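Local coordinates for protein intracellular serine protease (Bacillus licheniformis, PDB 4ZOQ) that cleaves peptide bonds sequence-specifically as a lanthipeptide protease, probably through the serine endopeptidase mechanism of the subtilase family, at residues V124-N128 against D129-V133; S291-R294 against E295-R299; R34-Q37 against I38-H42; A154-R157 against A158-A162. All coordinates share one frame; numbering follows the deposited sequence.

Overall arrangement
The four contacts touch in the order 3, 2, 1, 4. Interactions 1 and 4 have centres 13 Å apart and join where Val-124 and Val-127 pack on Tyr-161. Interaction 2 meets interaction 1 through a salt bridge, Glu-132 OE2 to Arg-294 NH1 at 2.7 Å. It meets interaction 3, centres again 13 Å apart, where Glu-295 OE2 probably bonds His-42 NE2; Glu-39 OE2 also crowds Glu-295, and a shared proton is possible. Ala-126 and Tyr-155 each lie about 12 Å, side chain to side chain, from Asp-51, the predicted charge-relay aspartate; interactions 2 and 3 are remote from it.

Interaction 1: V124-N128 against D129-V133; sequences VDAVN and DGHEV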
loop_
_atom_site.group_PDB
_atom_site.type_symbol
_atom_site.label_atom_id
_atom_site.label_comp_id
_atom_site.label_asym_id
_atom_site.label_seq_id
_atom_site.Cartn_x
_atom_site.Cartn_y
_atom_site.Cartn_z
ATOM N N VAL B 124 -0.167 -12.669 -2.214
ATOM C CA VAL B 124 0.452 -13.970 -2.198
ATOM C C VAL B 124 1.484 -14.085 -3.306
ATOM O O VAL B 124 2.611 -14.544 -3.081
ATOM C CB VAL B 124 -0.602 -15.066 -2.320
ATOM C CG1 VAL B 124 0.081 -16.411 -2.475
ATOM C CG2 VAL B 124 -1.458 -15.053 -1.077
ATOM N N ASP B 125 1.124 -13.630 -4.494
ATOM C CA ASP B 125 2.065 -13.659 -5.606
ATOM C C ASP B 125 3.306 -12.860 -5.275
ATOM O O ASP B 125 4.423 -13.332 -5.492
ATOM C CB ASP B 125 1.422 -13.128 -6.894
ATOM C CG ASP B 125 0.411 -14.104 -7.494
ATOM O OD1 ASP B 125 0.429 -15.295 -7.113
ATOM O OD2 ASP B 125 -0.399 -13.684 -8.341
ATOM N N ALA B 126 3.108 -11.665 -4.723
ATOM C CA ALA B 126 4.216 -10.766 -4.417
ATOM C C ALA B 126 5.211 -11.427 -3.456
ATOM O O ALA B 126 6.437 -11.286 -3.614
ATOM C CB ALA B 126 3.682 -9.437 -3.831
ATOM N N VAL B 127 4.670 -12.163 -2.479
ATOM C CA VAL B 127 5.482 -12.944 -1.548
ATOM C C VAL B 127 6.296 -14.008 -2.290
ATOM O O VAL B 127 7.520 -14.121 -2.122
ATOM C CB VAL B 127 4.602 -13.646 -0.490
ATOM C CG1 VAL B 127 5.432 -14.561 0.364
ATOM C CG2 VAL B 127 3.901 -12.625 0.393
ATOM N N ASN B 128 5.603 -14.798 -3.111
ATOM C CA ASN B 128 6.239 -15.892 -3.858
ATOM C C ASN B 128 7.277 -15.385 -4.885
ATOM O O ASN B 128 8.184 -16.129 -5.265
ATOM C CB ASN B 128 5.175 -16.743 -4.564
ATOM C CG ASN B 128 4.290 -17.535 -3.586
ATOM O OD1 ASN B 128 4.623 -17.726 -2.409
ATOM N ND2 ASN B 128 3.147 -17.982 -4.081
ATOM N N ASP B 129 7.144 -14.122 -5.305
ATOM C CA ASP B 129 8.059 -13.474 -6.268
ATOM C C ASP B 129 9.278 -12.801 -5.649
ATOM O O ASP B 129 9.979 -12.048 -6.311
ATOM C CB ASP B 129 7.306 -12.424 -7.087
ATOM C CG ASP B 129 6.166 -13.020 -7.887
ATOM O OD1 ASP B 129 6.215 -14.241 -8.166
ATOM O OD2 ASP B 129 5.208 -12.283 -8.217
ATOM N N GLY B 130 9.496 -13.032 -4.369
ATOM C CA GLY B 130 10.682 -12.557 -3.699
ATOM C C GLY B 130 10.674 -11.100 -3.256
ATOM O O GLY B 130 11.731 -10.582 -2.920
ATOM N N HIS B 131 9.495 -10.484 -3.134
ATOM C CA HIS B 131 9.378 -9.104 -2.638
ATOM C C HIS B 131 9.511 -9.057 -1.127
ATOM O O HIS B 131 8.808 -9.773 -0.418
ATOM C CB HIS B 131 8.030 -8.506 -3.046
ATOM C CG HIS B 131 7.911 -8.257 -4.516
ATOM N ND1 HIS B 131 7.613 -9.257 -5.421
ATOM C CD2 HIS B 131 8.089 -7.130 -5.243
ATOM C CE1 HIS B 131 7.603 -8.750 -6.642
ATOM N NE2 HIS B 131 7.888 -7.464 -6.562
ATOM N N GLU B 132 10.366 -8.176 -0.628
ATOM C CA GLU B 132 10.573 -8.058 0.813
ATOM C C GLU B 132 9.598 -7.086 1.478
ATOM O O GLU B 132 9.377 -7.158 2.690
ATOM C CB GLU B 132 12.008 -7.636 1.126
ATOM C CG GLU B 132 13.101 -8.613 0.730
ATOM C CD GLU B 132 13.737 -8.318 -0.634
ATOM O OE1 GLU B 132 13.043 -7.869 -1.603
ATOM O OE2 GLU B 132 14.981 -8.472 -0.691
ATOM N N VAL B 133 9.028 -6.185 0.680
ATOM C CA VAL B 133 8.056 -5.203 1.158
ATOM C C VAL B 133 6.816 -5.101 0.239
ATOM O O VAL B 133 6.932 -5.106 -0.993
ATOM C CB VAL B 133 8.677 -3.799 1.296
ATOM C CG1 VAL B 133 7.604 -2.779 1.737
ATOM C CG2 VAL B 133 9.858 -3.817 2.253
HETATM O O HOH W 1 9.271 -12.718 -0.698
#
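A Schellman motif closes helix 116-128, bringing Ala-126 and Val-127 against Gly-130 and His-131. Both defining backbone bonds are present: His-131 N donates to Ala-126 O over 3.2 Å, and Gly-130 N to Val-127 O over the same distance. Gly-130 is the C-prime residue, and its phi of 81° turns the chain out of the helix. Ala-126 O carries a second bond, from His-131 ND1 at 3.0 Å, which meets a lone pair in the carbonyl plane while the backbone N-H arrives nearly along the C=O axis. One oxygen is thus held by the main chain and the imidazole of a single residue. The torsion behind this is chi1 of His-131 (-69°), which sets the ring beside its own backbone N. At the far side of the ring, NE2 bonds Thr-104 OG1, and Tyr-106 meets it edge-to-face, so the rotation of the imidazole is fixed at both nitrogens.

Asp-129 N continues the helical pattern one step further, bonding Asp-125 O at 2.8 Å. The carboxylate of Asp-129 leans back over that same carbonyl, with OD2 only 3.0 Å from Asp-125 O; two acceptors cannot bond each other, and OD2 is satisfied instead by Tyr-106 OH. A water donates to Val-127 O (2.7 Å) and also to His-131 O, bridging the last turn to the departing chain. A helix stop with a glycine at C-prime, followed after two residues by parallel strand 133-136, is the helix-to-strand turn of a beta-alpha-beta crossover in the subtilisin-like fold.

Interaction 2: S291-R294 against E295-R299; sequences SEYR and ERHHR
Tyr-293 O is gripped by the following turn: His-297 N donates to it at 3.0 Å, Arg-296 N adds a weak bond, and the imidazole carbon CD2 of His-297 comes within 3.1 Å. The same CD2 lies over the middle of the tyrosine ring, 3.4 Å above its plane. The ring planes are 41° apart, an oblique pairing in which the imidazole leans into one tyrosine face. With CG anti to the backbone N (chi1 -172°), the tyrosine points outward with a slight lean toward the C-terminal end, crossing the His-297 side chain at about a right angle. Arg-299 O sits at the ring edge, and Arg-299 NE makes a weak bond to Tyr-293 OH at 3.4 Å; the stronger partner of that hydroxyl is Gln-305. An alanine in place of Tyr-293 is likely to leave His-297 CD2 without the face it rests on and Gln-305 without its hydroxyl mate.

Glu-292 and Arg-296 lie side by side in a salt bridge, NE to OE2 at 3.2 Å. The bond is nearly straight (168°) and OE2 lies in the guanidinium plane, yet NE meets it from above the carboxylate plane. His-298, with positive phi, then leaves the helix. This is the C-terminal end of helix 275-297, whose Ser-291 packs on the loop leading to strand 46-51, whose Arg-294 pairs with Glu-132 just before strand 133-136, and whose Tyr-293 reaches helix 303-313.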
loop_
_atom_site.group_PDB
_atom_site.type_symbol
_atom_site.label_atom_id
_atom_site.label_comp_id
_atom_site.label_asym_id
_atom_site.label_seq_id
_atom_site.Cartn_x
_atom_site.Cartn_y
_atom_site.Cartn_z
ATOM N N SER B 291 17.931 -2.538 2.658
ATOM C CA SER B 291 19.104 -2.340 1.812
ATOM C C SER B 291 20.359 -2.106 2.673
ATOM O O SER B 291 21.376 -2.785 2.505
ATOM C CB SER B 291 18.877 -1.157 0.874
ATOM O OG SER B 291 17.768 -1.394 0.017
ATOM N N GLU B 292 20.274 -1.195 3.644
ATOM C CA GLU B 292 21.443 -0.960 4.470
ATOM C C GLU B 292 21.851 -2.219 5.253
ATOM O O GLU B 292 23.029 -2.576 5.310
ATOM C CB GLU B 292 21.217 0.178 5.445
ATOM C CG GLU B 292 22.404 0.368 6.345
ATOM C CD GLU B 292 22.606 1.794 6.753
ATOM O OE1 GLU B 292 22.375 2.697 5.914
ATOM O OE2 GLU B 292 23.008 2.008 7.915
ATOM N N TYR B 293 20.871 -2.895 5.837
ATOM C CA TYR B 293 21.168 -4.052 6.677
ATOM C C TYR B 293 21.843 -5.159 5.863
ATOM O O TYR B 293 22.816 -5.770 6.303
ATOM C CB TYR B 293 19.881 -4.582 7.322
ATOM C CG TYR B 293 20.101 -5.656 8.358
ATOM C CD1 TYR B 293 20.367 -6.977 7.991
ATOM C CD2 TYR B 293 20.069 -5.339 9.719
ATOM C CE1 TYR B 293 20.568 -7.973 8.966
ATOM C CE2 TYR B 293 20.275 -6.311 10.704
ATOM C CZ TYR B 293 20.521 -7.622 10.321
ATOM O OH TYR B 293 20.732 -8.568 11.290
ATOM N N ARG B 294 21.374 -5.360 4.643
ATOM C CA ARG B 294 21.892 -6.457 3.836
ATOM C C ARG B 294 23.306 -6.088 3.405
ATOM O O ARG B 294 24.194 -6.927 3.308
ATOM C CB ARG B 294 20.993 -6.683 2.639
ATOM C CG ARG B 294 19.643 -7.270 2.990
ATOM C CD ARG B 294 18.781 -7.465 1.757
ATOM N NE ARG B 294 19.270 -8.574 0.958
ATOM C CZ ARG B 294 18.722 -8.978 -0.179
ATOM N NH1 ARG B 294 17.652 -8.350 -0.656
ATOM N NH2 ARG B 294 19.256 -10.006 -0.838
ATOM N N GLU B 295 23.518 -4.793 3.224
ATOM C CA GLU B 295 24.824 -4.285 2.850
ATOM C C GLU B 295 25.847 -4.446 3.966
ATOM O O GLU B 295 27.022 -4.716 3.712
ATOM C CB GLU B 295 24.714 -2.816 2.456
ATOM C CG GLU B 295 25.951 -2.275 1.783
ATOM C CD GLU B 295 25.693 -0.974 1.062
ATOM O OE1 GLU B 295 26.673 -0.232 0.852
ATOM O OE2 GLU B 295 24.513 -0.661 0.791
ATOM N N ARG B 296 25.395 -4.328 5.205
ATOM C CA ARG B 296 26.327 -4.362 6.308
ATOM C C ARG B 296 26.635 -5.801 6.752
ATOM O O ARG B 296 27.725 -6.062 7.257
ATOM C CB ARG B 296 25.789 -3.557 7.487
ATOM C CG ARG B 296 25.820 -2.045 7.258
ATOM C CD ARG B 296 25.486 -1.340 8.531
ATOM N NE ARG B 296 25.534 0.109 8.421
ATOM C CZ ARG B 296 26.621 0.851 8.572
ATOM N NH1 ARG B 296 27.794 0.268 8.798
ATOM N NH2 ARG B 296 26.532 2.177 8.467
ATOM N N HIS B 297 25.677 -6.716 6.603
ATOM C CA HIS B 297 25.833 -8.069 7.166
ATOM C C HIS B 297 25.837 -9.230 6.135
ATOM O O HIS B 297 26.182 -10.356 6.467
ATOM C CB HIS B 297 24.700 -8.305 8.189
ATOM C CG HIS B 297 24.538 -7.201 9.203
ATOM N ND1 HIS B 297 25.318 -7.088 10.336
ATOM C CD2 HIS B 297 23.656 -6.170 9.254
ATOM C CE1 HIS B 297 24.940 -6.019 11.024
ATOM N NE2 HIS B 297 23.932 -5.447 10.392
ATOM N N HIS B 298 25.502 -8.910 4.884
ATOM C CA HIS B 298 25.151 -9.857 3.821
ATOM C C HIS B 298 24.244 -10.980 4.320
ATOM O O HIS B 298 24.349 -12.132 3.919
ATOM C CB HIS B 298 26.332 -10.489 3.065
ATOM C CG HIS B 298 27.081 -9.552 2.173
ATOM N ND1 HIS B 298 28.398 -9.743 1.830
ATOM C CD2 HIS B 298 26.811 -8.259 1.799
ATOM C CE1 HIS B 298 28.803 -8.729 1.080
ATOM N NE2 HIS B 298 27.887 -7.800 1.108
ATOM N N ARG B 299 23.320 -10.600 5.177
ATOM C CA ARG B 299 22.241 -11.458 5.638
ATOM C C ARG B 299 20.938 -10.652 5.492
ATOM O O ARG B 299 20.979 -9.434 5.495
ATOM C CB ARG B 299 22.508 -11.889 7.108
ATOM C CG ARG B 299 21.250 -12.260 7.916
ATOM C CD ARG B 299 21.565 -12.557 9.409
ATOM N NE ARG B 299 22.122 -11.397 10.110
ATOM C CZ ARG B 299 23.423 -11.243 10.324
ATOM N NH1 ARG B 299 24.262 -12.169 9.889
ATOM N NH2 ARG B 299 23.881 -10.174 10.955
HETATM O O HOH W 2 25.359 4.239 7.152
#

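Interaction 3: R34-Q37 against I38-H42; sequences RTYQ and IERGH
The ring of Tyr-36 and the guanidinium of Arg-40 meet obliquely, CZ of Arg-40 standing 5.3 Å from the ring centroid and 22° off the ring normal. At that length the cation-pi attraction is at most weak. A water lies in the ring plane at the tyrosine edge, and the nearest side-chain approach is Arg-40 NE to Tyr-36 CB, 4.1 Å. The extended arginine chain passes over Tyr-36 O, with its CB 3.5 Å from that oxygen. Both polar ends are held elsewhere: Arg-40 NH1 by a salt bridge to Asp-100, Tyr-36 OH by Ile-96 O. A leucine in place of Arg-40 lacks the cation and is likely to leave the Asp-100 carboxylate without its charged mate.

The turn is held at Thr-35 O, which accepts from two donors. Glu-39 N comes nearly straight at 2.7 Å (167°), while Ile-38 N approaches from above the carbonyl plane at 2.9 Å. The edge water accepts from Thr-35 OG1 and donates to Glu-39 O, spanning the turn a second time. CG1 of Ile-38, anti to its carbonyl carbon (chi1 -53°), is thereby laid 3.4 Å from Arg-34 O. Further on, Glu-39 OE1 takes Gly-41 N on its anti lone pair at 2.8 Å. The loop leads from helix 24-30 to strand 46-51, wedging Thr-35 and Ile-38 against Leu-337 of helix 333-338 and Glu-39 against Leu-288 of helix 275-297.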
loop_
_atom_site.group_PDB
_atom_site.type_symbol
_atom_site.label_atom_id
_atom_site.label_comp_id
_atom_site.label_asym_id
_atom_site.label_seq_id
_atom_site.Cartn_x
_atom_site.Cartn_y
_atom_site.Cartn_z
ATOM N N ARG B 34 20.209 13.948 2.203
ATOM C CA ARG B 34 21.488 13.400 2.626
ATOM C C ARG B 34 21.480 11.873 2.638
ATOM O O ARG B 34 22.514 11.248 2.443
ATOM C CB ARG B 34 21.842 13.926 4.003
ATOM C CG ARG B 34 22.394 15.307 3.965
ATOM C CD ARG B 34 22.585 15.874 5.374
ATOM N NE ARG B 34 23.101 17.233 5.280
ATOM C CZ ARG B 34 22.347 18.320 5.190
ATOM N NH1 ARG B 34 21.016 18.214 5.160
ATOM N NH2 ARG B 34 22.929 19.512 5.104
ATOM N N THR B 35 20.304 11.276 2.850
ATOM C CA THR B 35 20.182 9.823 2.885
ATOM C C THR B 35 20.566 9.184 1.545
ATOM O O THR B 35 20.985 8.023 1.529
ATOM C CB THR B 35 18.730 9.366 3.269
ATOM O OG1 THR B 35 17.773 9.779 2.275
ATOM C CG2 THR B 35 18.330 9.912 4.622
ATOM N N TYR B 36 20.503 9.949 0.445
ATOM C CA TYR B 36 20.894 9.418 -0.866
ATOM C C TYR B 36 22.338 8.993 -0.883
ATOM O O TYR B 36 22.710 8.115 -1.651
ATOM C CB TYR B 36 20.691 10.426 -1.993
ATOM C CG TYR B 36 19.252 10.764 -2.329
ATOM C CD1 TYR B 36 18.184 10.074 -1.750
ATOM C CD2 TYR B 36 18.965 11.811 -3.186
ATOM C CE1 TYR B 36 16.867 10.412 -2.045
ATOM C CE2 TYR B 36 17.651 12.161 -3.484
ATOM C CZ TYR B 36 16.611 11.463 -2.914
ATOM O OH TYR B 36 15.315 11.803 -3.227
ATOM N N GLN B 37 23.169 9.637 -0.076
ATOM C CA GLN B 37 24.569 9.233 0.006
ATOM C C GLN B 37 24.833 8.291 1.183
ATOM O O GLN B 37 25.941 7.821 1.340
ATOM C CB GLN B 37 25.497 10.454 0.036
ATOM C CG GLN B 37 25.415 11.262 1.290
ATOM C CD GLN B 37 26.448 12.379 1.367
ATOM O OE1 GLN B 37 26.245 13.371 2.050
ATOM N NE2 GLN B 37 27.607 12.144 0.798
ATOM N N ILE B 38 23.814 8.016 1.996
ATOM C CA ILE B 38 23.930 7.056 3.091
ATOM C C ILE B 38 23.433 5.694 2.604
ATOM O O ILE B 38 24.110 4.682 2.752
ATOM C CB ILE B 38 23.099 7.480 4.333
ATOM C CG1 ILE B 38 23.432 8.914 4.786
ATOM C CG2 ILE B 38 23.282 6.473 5.478
ATOM C CD1 ILE B 38 24.872 9.086 5.181
ATOM N N GLU B 39 22.241 5.678 2.024
ATOM C CA GLU B 39 21.672 4.473 1.463
ATOM C C GLU B 39 20.597 4.901 0.480
ATOM O O GLU B 39 19.526 5.390 0.848
ATOM C CB GLU B 39 21.108 3.542 2.549
ATOM C CG GLU B 39 20.458 2.264 1.986
ATOM C CD GLU B 39 21.433 1.435 1.125
ATOM O OE1 GLU B 39 21.201 1.320 -0.102
ATOM O OE2 GLU B 39 22.413 0.883 1.660
ATOM N N ARG B 40 20.862 4.615 -0.782
ATOM C CA ARG B 40 19.980 5.014 -1.853
ATOM C C ARG B 40 19.046 3.868 -2.212
ATOM O O ARG B 40 18.179 4.028 -3.073
ATOM C CB ARG B 40 20.820 5.460 -3.054
ATOM C CG ARG B 40 20.230 6.579 -3.885
ATOM C CD ARG B 40 21.275 7.188 -4.852
ATOM N NE ARG B 40 20.711 8.339 -5.548
ATOM C CZ ARG B 40 19.875 8.234 -6.582
ATOM N NH1 ARG B 40 19.544 7.034 -7.043
ATOM N NH2 ARG B 40 19.381 9.315 -7.165
ATOM N N GLY B 41 19.235 2.712 -1.557
ATOM C CA GLY B 41 18.457 1.518 -1.857
ATOM C C GLY B 41 19.124 0.547 -2.818
ATOM O O GLY B 41 19.934 0.947 -3.667
ATOM N N HIS B 42 18.800 -0.737 -2.683
ATOM C CA HIS B 42 19.333 -1.767 -3.584
ATOM C C HIS B 42 18.339 -2.129 -4.664
ATOM O O HIS B 42 17.184 -2.381 -4.374
ATOM C CB HIS B 42 19.749 -3.040 -2.819
ATOM C CG HIS B 42 20.925 -2.847 -1.905
ATOM N ND1 HIS B 42 21.473 -3.876 -1.163
ATOM C CD2 HIS B 42 21.633 -1.739 -1.587
ATOM C CE1 HIS B 42 22.474 -3.414 -0.441
ATOM N NE2 HIS B 42 22.589 -2.117 -0.672
HETATM O O HOH W 3 17.573 7.551 0.283
#

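Interaction 4: A154-R157 against A158-A162; sequences AYQR and AANYA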
loop_
_atom_site.group_PDB
_atom_site.type_symbol
_atom_site.label_atom_id
_atom_site.label_comp_id
_atom_site.label_asym_id
_atom_site.label_seq_id
_atom_site.Cartn_x
_atom_site.Cartn_y
_atom_site.Cartn_z
ATOM N N ALA B 154 -10.168 -14.719 5.322
ATOM C CA ALA B 154 -9.372 -14.974 4.131
ATOM C C ALA B 154 -8.209 -14.015 4.078
ATOM O O ALA B 154 -7.059 -14.382 3.799
ATOM C CB ALA B 154 -10.237 -14.818 2.867
ATOM N N TYR B 155 -8.537 -12.766 4.390
ATOM C CA TYR B 155 -7.620 -11.665 4.212
ATOM C C TYR B 155 -6.497 -11.822 5.238
ATOM O O TYR B 155 -5.321 -11.535 4.966
ATOM C CB TYR B 155 -8.348 -10.361 4.443
ATOM C CG TYR B 155 -7.972 -9.303 3.504
ATOM C CD1 TYR B 155 -8.934 -8.436 3.005
ATOM C CD2 TYR B 155 -6.685 -9.251 2.990
ATOM C CE1 TYR B 155 -8.597 -7.459 2.110
ATOM C CE2 TYR B 155 -6.336 -8.288 2.090
ATOM C CZ TYR B 155 -7.304 -7.395 1.653
ATOM O OH TYR B 155 -7.014 -6.413 0.738
ATOM N N GLN B 156 -6.876 -12.343 6.401
ATOM C CA GLN B 156 -5.939 -12.578 7.483
ATOM C C GLN B 156 -4.956 -13.695 7.114
ATOM O O GLN B 156 -3.792 -13.675 7.528
ATOM C CB GLN B 156 -6.707 -12.904 8.775
ATOM C CG GLN B 156 -5.861 -12.970 10.018
ATOM C CD GLN B 156 -5.106 -11.659 10.297
ATOM O OE1 GLN B 156 -5.703 -10.639 10.676
ATOM N NE2 GLN B 156 -3.792 -11.690 10.113
ATOM N N ARG B 157 -5.400 -14.644 6.299
ATOM C CA ARG B 157 -4.518 -15.737 5.918
ATOM C C ARG B 157 -3.456 -15.232 4.971
ATOM O O ARG B 157 -2.295 -15.603 5.089
ATOM C CB ARG B 157 -5.308 -16.857 5.246
ATOM C CG ARG B 157 -6.147 -17.705 6.160
ATOM C CD ARG B 157 -6.812 -18.820 5.358
ATOM N NE ARG B 157 -7.705 -19.628 6.177
ATOM C CZ ARG B 157 -8.383 -20.685 5.735
ATOM N NH1 ARG B 157 -8.301 -21.050 4.462
ATOM N NH2 ARG B 157 -9.157 -21.369 6.569
ATOM N N ALA B 158 -3.840 -14.319 4.087
ATOM C CA ALA B 158 -2.888 -13.665 3.200
ATOM C C ALA B 158 -1.827 -12.923 4.005
ATOM O O ALA B 158 -0.618 -13.026 3.726
ATOM C CB ALA B 158 -3.610 -12.710 2.260
ATOM N N ALA B 159 -2.273 -12.217 5.035
ATOM C CA ALA B 159 -1.361 -11.458 5.869
ATOM C C ALA B 159 -0.437 -12.388 6.637
ATOM O O ALA B 159 0.769 -12.112 6.796
ATOM C CB ALA B 159 -2.137 -10.551 6.826
ATOM N N ASN B 160 -0.999 -13.497 7.107
ATOM C CA ASN B 160 -0.201 -14.511 7.783
ATOM C C ASN B 160 0.884 -15.075 6.849
ATOM O O ASN B 160 2.038 -15.301 7.242
ATOM C CB ASN B 160 -1.122 -15.636 8.276
ATOM C CG ASN B 160 -2.034 -15.200 9.455
ATOM O OD1 ASN B 160 -1.973 -14.062 9.945
ATOM N ND2 ASN B 160 -2.870 -16.112 9.907
ATOM N N TYR B 161 0.522 -15.264 5.592
ATOM C CA TYR B 161 1.454 -15.837 4.631
ATOM C C TYR B 161 2.654 -14.914 4.370
ATOM O O TYR B 161 3.798 -15.369 4.348
ATOM C CB TYR B 161 0.721 -16.162 3.337
ATOM C CG TYR B 161 1.541 -16.901 2.328
ATOM C CD1 TYR B 161 1.910 -18.229 2.536
ATOM C CD2 TYR B 161 1.918 -16.285 1.142
ATOM C CE1 TYR B 161 2.658 -18.921 1.575
ATOM C CE2 TYR B 161 2.648 -16.949 0.190
ATOM C CZ TYR B 161 3.021 -18.266 0.400
ATOM O OH TYR B 161 3.753 -18.891 -0.587
ATOM N N ALA B 162 2.398 -13.616 4.237
ATOM C CA ALA B 162 3.484 -12.645 4.060
ATOM C C ALA B 162 4.403 -12.614 5.287
ATOM O O ALA B 162 5.633 -12.622 5.150
ATOM C CB ALA B 162 2.919 -11.267 3.794
#
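Gln-156 NE2 donates to Asn-160 OD1 at 3.0 Å, a side-chain bond between residues i and i+4. The donor stands 39° above the carbonyl plane of Asn-160, not on a lone pair, whereas the oxygen lies close to the amide plane of Gln-156; the two amide planes are 37° apart. A bend at chi2 of Gln-156 (58°) turns its amide toward Asn-160. The other hydrogen-bond acceptor of NE2 is Lys-197 O, so two oxygens grip the amide nitrogen and set its orientation. OD1 of Asn-160 also lies 3.0 Å from Gln-156 O, but both are acceptors and make no bond.

The backbone bonds that hold this pair in place come next: Asn-160 N to Gln-156 O at 2.8 Å, flanked by Ala-159 N to Tyr-155 O at 3.1 Å and Tyr-161 N to Arg-157 O at 2.9 Å. Ala-158 and Ala-159 lie buried in this stretch, with Ala-159 CB 3.9 Å from Gln-156 NE2.

Further out, Arg-157 runs extended from CG to NE, and its NH1 bonds Ile-61 O and Leu-35 O of another chain of the assembly. Toward helix 116-128, Tyr-155 packs on Ile-119 and Tyr-161 on Val-127. The pattern is a regular i to i+4 alpha helix, accompanied by a side-chain amide bond of the same spacing, in one of the helices flanking the central sheet of the subtilisin-like fold.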